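Long-range contacts in Lin2722 protein (Listeria innocua, PDB 3DS8), which is of unknown function but has an alpha/beta hydrolase fold, and may be a serine hydrolase: residues D171-A176 with S206-I211; A36-V41 with I61-F66. All blocks are in the same frame, centred on the assembly; numbering follows the deposited sequence.

Contact 1 (D171-A176 with S206-I211); sequences DLEVLA and SAKAYI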
loop_
_atom_site.group_PDB
_atom_site.type_symbol
_atom_site.label_atom_id
_atom_site.label_comp_id
_atom_site.label_asym_id
_atom_site.label_seq_id
_atom_site.Cartn_x
_atom_site.Cartn_y
_atom_site.Cartn_z
ATOM N N ASP A 171 3.232 6.597 -14.238
ATOM C CA ASP A 171 2.126 5.641 -14.399
ATOM C C ASP A 171 1.566 5.090 -13.086
ATOM O O ASP A 171 0.645 4.258 -13.104
ATOM C CB ASP A 171 2.554 4.493 -15.309
ATOM C CG ASP A 171 2.933 4.977 -16.686
ATOM O OD1 ASP A 171 2.189 5.806 -17.241
ATOM O OD2 ASP A 171 3.991 4.565 -17.185
ATOM N N LEU A 172 2.107 5.545 -11.963
ATOM C CA LEU A 172 1.667 5.065 -10.637
ATOM C C LEU A 172 0.173 5.368 -10.437
ATOM O O LEU A 172 -0.310 6.430 -10.805
ATOM C CB LEU A 172 2.461 5.681 -9.510
ATOM C CG LEU A 172 2.294 5.056 -8.101
ATOM C CD1 LEU A 172 2.939 3.701 -8.036
ATOM C CD2 LEU A 172 2.796 5.966 -6.966
ATOM N N GLU A 173 -0.537 4.436 -9.824
ATOM C CA GLU A 173 -1.964 4.631 -9.505
ATOM C C GLU A 173 -2.119 4.301 -8.021
ATOM O O GLU A 173 -1.716 3.240 -7.575
ATOM C CB GLU A 173 -2.850 3.706 -10.356
ATOM C CG GLU A 173 -2.726 3.956 -11.842
ATOM C CD GLU A 173 -3.566 3.035 -12.703
ATOM O OE1 GLU A 173 -4.090 2.065 -12.140
ATOM O OE2 GLU A 173 -3.769 3.329 -13.931
ATOM N N VAL A 174 -2.670 5.236 -7.273
ATOM C CA VAL A 174 -2.676 5.165 -5.816
ATOM C C VAL A 174 -4.088 5.195 -5.297
ATOM O O VAL A 174 -4.883 6.060 -5.700
ATOM C CB VAL A 174 -1.836 6.309 -5.186
ATOM C CG1 VAL A 174 -1.975 6.283 -3.684
ATOM C CG2 VAL A 174 -0.384 6.215 -5.598
ATOM N N LEU A 175 -4.410 4.259 -4.407
ATOM C CA LEU A 175 -5.679 4.242 -3.699
ATOM C C LEU A 175 -5.370 4.312 -2.218
ATOM O O LEU A 175 -4.626 3.459 -1.668
ATOM C CB LEU A 175 -6.471 2.942 -3.982
ATOM C CG LEU A 175 -7.686 2.678 -3.096
ATOM C CD1 LEU A 175 -8.722 3.778 -3.274
ATOM C CD2 LEU A 175 -8.263 1.233 -3.440
ATOM N N ALA A 176 -5.887 5.356 -1.554
ATOM C CA ALA A 176 -5.729 5.526 -0.125
ATOM C C ALA A 176 -7.066 5.254 0.555
ATOM O O ALA A 176 -8.074 5.963 0.352
ATOM C CB ALA A 176 -5.249 6.960 0.235
ATOM N N SER A 206 1.495 13.908 -9.602
ATOM C CA SER A 206 2.724 13.104 -9.670
ATOM C C SER A 206 2.343 11.718 -10.225
ATOM O O SER A 206 2.875 11.236 -11.212
ATOM C CB SER A 206 3.331 12.984 -8.261
ATOM O OG SER A 206 3.471 14.275 -7.651
ATOM N N ALA A 207 1.431 11.073 -9.530
ATOM C CA ALA A 207 0.866 9.797 -9.955
ATOM C C ALA A 207 -0.141 10.021 -11.063
ATOM O O ALA A 207 -0.741 11.118 -11.158
ATOM C CB ALA A 207 0.192 9.158 -8.775
ATOM N N LYS A 208 -0.365 8.995 -11.881
ATOM C CA LYS A 208 -1.407 9.035 -12.891
ATOM C C LYS A 208 -2.800 9.093 -12.238
ATOM O O LYS A 208 -3.662 9.853 -12.675
ATOM C CB LYS A 208 -1.317 7.838 -13.825
ATOM C CG LYS A 208 -2.350 7.875 -14.902
ATOM C CD LYS A 208 -2.103 6.856 -15.925
ATOM C CE LYS A 208 -2.399 5.469 -15.422
ATOM N NZ LYS A 208 -2.235 4.449 -16.520
ATOM N N ALA A 209 -3.001 8.316 -11.187
ATOM C CA ALA A 209 -4.285 8.250 -10.528
ATOM C C ALA A 209 -4.088 8.332 -9.033
ATOM O O ALA A 209 -3.133 7.791 -8.474
ATOM C CB ALA A 209 -5.017 6.961 -10.883
ATOM N N TYR A 210 -4.996 9.032 -8.379
ATOM C CA TYR A 210 -5.030 9.084 -6.939
ATOM C C TYR A 210 -6.478 9.100 -6.523
ATOM O O TYR A 210 -7.196 10.000 -6.900
ATOM C CB TYR A 210 -4.350 10.344 -6.391
ATOM C CG TYR A 210 -4.522 10.468 -4.906
ATOM C CD1 TYR A 210 -3.910 9.564 -4.038
ATOM C CD2 TYR A 210 -5.355 11.466 -4.344
ATOM C CE1 TYR A 210 -4.130 9.636 -2.648
ATOM C CE2 TYR A 210 -5.517 11.575 -2.955
ATOM C CZ TYR A 210 -4.901 10.630 -2.115
ATOM O OH TYR A 210 -5.073 10.735 -0.742
ATOM N N ILE A 211 -6.891 8.083 -5.778
ATOM C CA ILE A 211 -8.272 7.906 -5.329
ATOM C C ILE A 211 -8.309 7.706 -3.823
ATOM O O ILE A 211 -7.488 6.961 -3.285
ATOM C CB ILE A 211 -8.900 6.676 -6.033
ATOM C CG1 ILE A 211 -8.822 6.833 -7.569
ATOM C CG2 ILE A 211 -10.330 6.442 -5.522
ATOM C CD1 ILE A 211 -9.612 5.754 -8.364
HETATM O O HOH W 1 -0.673 2.600 -14.838
HETATM O O HOH W 2 -0.067 4.873 -17.917
#
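Lys208 NZ is gripped from several directions. It makes a salt bridge with Glu173 OE2, 3.2 Å from Lys208 NZ, and also bonds to Thr244 O. Water 1 lies 2.9 Å from Lys208 NZ and also meets Asp171 O. Water 2 links NZ to Asp171 OD1. This cluster sits at the start of two neighbouring parallel strands of the alpha/beta-hydrolase sheet, joined by a beta-alpha-beta crossover. The Lys208 chain bends at chi3 (72°), and its end runs alongside the Glu173 side chain. Glu173 OE1 is held by Lys126, so the two carboxylate oxygens have different lysine partners.

Leu172 O receives two weak bonds, from Lys208 N and Ala209 N. The regular parallel pairing then begins, with Val174 N bonded to Ala209 O at 2.9 Å. On the face with Glu173, Leu175 and Ile211 pack together. On the other face Val174 CG1 meets the edge of the Tyr210 ring, in its plane, 3.8 Å from Tyr210 CD1, while the hydroxyl of that ring is hydrogen-bonded to Glu212 and Thr199. Leu175 CG is anti to the backbone N (chi1 169°), and Leu175 CD1 rests 3.8 Å from Ile211 CG2. Beside it, the last bond runs from Ala176 N to Ile211 O, 2.9 Å long and 166° at the hydrogen.

Contact 2 (A36-V41 with I61-F66); sequences ALTMTV and IIKFGF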
loop_
_atom_site.group_PDB
_atom_site.type_symbol
_atom_site.label_atom_id
_atom_site.label_comp_id
_atom_site.label_asym_id
_atom_site.label_seq_id
_atom_site.Cartn_x
_atom_site.Cartn_y
_atom_site.Cartn_z
ATOM N N ALA A 36 -0.022 -18.258 -5.733
ATOM C CA ALA A 36 0.624 -17.415 -4.729
ATOM C C ALA A 36 1.977 -17.985 -4.326
ATOM O O ALA A 36 2.215 -19.189 -4.430
ATOM C CB ALA A 36 -0.222 -17.243 -3.497
ATOM N N LEU A 37 2.821 -17.090 -3.869
ATOM C CA LEU A 37 4.141 -17.377 -3.330
ATOM C C LEU A 37 4.232 -16.628 -1.979
ATOM O O LEU A 37 3.637 -15.560 -1.825
ATOM C CB LEU A 37 5.159 -16.845 -4.344
ATOM C CG LEU A 37 6.634 -16.973 -4.171
ATOM C CD1 LEU A 37 7.358 -16.646 -5.493
ATOM C CD2 LEU A 37 6.987 -16.059 -3.119
ATOM N N THR A 38 4.899 -17.212 -0.980
ATOM C CA THR A 38 5.201 -16.483 0.255
ATOM C C THR A 38 6.684 -16.135 0.263
ATOM O O THR A 38 7.516 -16.980 -0.037
ATOM C CB THR A 38 4.785 -17.278 1.511
ATOM O OG1 THR A 38 3.353 -17.376 1.541
ATOM C CG2 THR A 38 5.287 -16.605 2.815
HETATM N N MSE A 39 7.014 -14.881 0.575
HETATM C CA MSE A 39 8.401 -14.455 0.644
HETATM C C MSE A 39 8.608 -13.764 1.954
HETATM O O MSE A 39 7.787 -12.963 2.352
HETATM C CB MSE A 39 8.770 -13.428 -0.414
HETATM C CG MSE A 39 8.907 -13.920 -1.786
HETATM SE SE MSE A 39 9.733 -12.450 -2.862
HETATM C CE MSE A 39 11.522 -12.520 -2.263
ATOM N N THR A 40 9.737 -14.017 2.605
ATOM C CA THR A 40 10.015 -13.294 3.818
ATOM C C THR A 40 11.466 -12.816 3.813
ATOM O O THR A 40 12.330 -13.412 3.152
ATOM C CB THR A 40 9.732 -14.200 5.013
ATOM O OG1 THR A 40 10.478 -15.396 4.874
ATOM C CG2 THR A 40 8.217 -14.606 5.081
ATOM N N VAL A 41 11.735 -11.751 4.550
ATOM C CA VAL A 41 13.089 -11.155 4.588
ATOM C C VAL A 41 13.424 -10.829 6.035
ATOM O O VAL A 41 12.545 -10.551 6.860
ATOM C CB VAL A 41 13.239 -9.906 3.638
ATOM C CG1 VAL A 41 12.270 -8.743 4.054
ATOM C CG2 VAL A 41 14.718 -9.353 3.605
ATOM N N ILE A 61 -0.078 -13.717 -6.512
ATOM C CA ILE A 61 0.026 -13.020 -5.247
ATOM C C ILE A 61 1.358 -13.354 -4.539
ATOM O O ILE A 61 1.763 -14.525 -4.404
ATOM C CB ILE A 61 -1.198 -13.338 -4.367
ATOM C CG1 ILE A 61 -2.459 -12.728 -5.010
ATOM C CG2 ILE A 61 -1.001 -12.827 -2.903
ATOM C CD1 ILE A 61 -3.724 -13.152 -4.308
ATOM N N ILE A 62 2.039 -12.309 -4.103
ATOM C CA ILE A 62 3.233 -12.449 -3.274
ATOM C C ILE A 62 2.900 -12.024 -1.842
ATOM O O ILE A 62 2.738 -10.838 -1.530
ATOM C CB ILE A 62 4.411 -11.624 -3.826
ATOM C CG1 ILE A 62 4.592 -11.853 -5.341
ATOM C CG2 ILE A 62 5.706 -11.878 -2.960
ATOM C CD1 ILE A 62 4.903 -13.257 -5.816
ATOM N N LYS A 63 2.731 -13.010 -0.985
ATOM C CA LYS A 63 2.452 -12.760 0.419
ATOM C C LYS A 63 3.780 -12.467 1.094
ATOM O O LYS A 63 4.615 -13.343 1.251
ATOM C CB LYS A 63 1.765 -13.968 1.051
ATOM C CG LYS A 63 0.454 -14.308 0.376
ATOM C CD LYS A 63 -0.298 -15.425 1.112
ATOM C CE LYS A 63 -1.580 -15.766 0.412
ATOM N NZ LYS A 63 -2.265 -16.917 1.079
ATOM N N PHE A 64 3.955 -11.233 1.515
ATOM C CA PHE A 64 5.267 -10.794 1.983
ATOM C C PHE A 64 5.337 -10.668 3.503
ATOM O O PHE A 64 4.403 -10.176 4.133
ATOM C CB PHE A 64 5.642 -9.470 1.316
ATOM C CG PHE A 64 7.095 -9.208 1.327
ATOM C CD1 PHE A 64 7.898 -9.699 0.314
ATOM C CD2 PHE A 64 7.674 -8.504 2.364
ATOM C CE1 PHE A 64 9.255 -9.499 0.321
ATOM C CE2 PHE A 64 9.044 -8.283 2.383
ATOM C CZ PHE A 64 9.844 -8.787 1.362
ATOM N N GLY A 65 6.463 -11.065 4.093
ATOM C CA GLY A 65 6.625 -10.924 5.520
ATOM C C GLY A 65 7.972 -10.339 5.877
ATOM O O GLY A 65 8.973 -10.795 5.391
ATOM N N PHE A 66 7.983 -9.359 6.768
ATOM C CA PHE A 66 9.215 -8.882 7.404
ATOM C C PHE A 66 9.398 -9.529 8.772
ATOM O O PHE A 66 8.568 -9.328 9.672
ATOM C CB PHE A 66 9.134 -7.376 7.603
ATOM C CG PHE A 66 9.104 -6.586 6.335
ATOM C CD1 PHE A 66 10.264 -6.371 5.631
ATOM C CD2 PHE A 66 7.916 -6.068 5.836
ATOM C CE1 PHE A 66 10.260 -5.627 4.448
ATOM C CE2 PHE A 66 7.889 -5.378 4.636
ATOM C CZ PHE A 66 9.090 -5.120 3.956
#
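The Val41 CG1 methyl is the bump that presses against two phenylalanines of strand 61-66. Val41 CG1 lies 3.6 Å from Phe64 CZ and 3.5 Å from Phe66 CD1. With chi1 at 62°, this methyl sits between the backbone N and the carbonyl carbon. The rings are turned against each other, with Phe64 CE2 over one face of Phe66. Met39 O lies over one face of the Phe64 ring, toward its rim, and Met39 CB touches Phe64 CD1 at 3.9 Å.

Ile62 fills the next hollow with both branches. Ile62 CD1 meets Leu37 CB at 3.9 Å, and Ile62 CG2 meets CG of selenomethionine Met39 at 4.0 Å. On the other face Thr40 CG2 lies over the bare Gly65 CA, 4.0 Å away. Thr38 OG1 rests against Lys63 CB, while Lys63 runs on to a salt bridge with Asp20. Five backbone hydrogen bonds cross between the strands, the first from Leu37 N to Ile61 O and the last from Val41 N to Gly65 O, and fix the parallel register in this alpha/beta-hydrolase sheet.

Helix 73-91 covers Leu37, Met39 and Phe64, and its Trp76 stacks on Phe66. Helix 20-30 covers Ala36, Ile61 and Lys63. Strand 46-50 flanks strand 36-42, and strand 6-9 flanks strand 61-66.

Overall arrangement
The chain first lays down strand 6-9, in the interior of the sheet, and passes through helix 20-30 to strand 36-42. It turns back through strand 46-50 at the sheet edge. Contact 2 closes this loop when strand 61-66 arrives. The chain from helix 73-91 to strand 123-130 then builds the middle, including the probable nucleophile elbow after strand 95-101. Contact 1 closes a later loop, from 171-176 to 206-211, through the short helix 193-196. The two contacts are in series and neither nest nor cross. Contact 1 and contact 2 lie on opposite sides of the chain's centre, and the centres of the two contacts are 24 Å apart. Strands 6-9, 95-101 and 123-130 join them within one sheet.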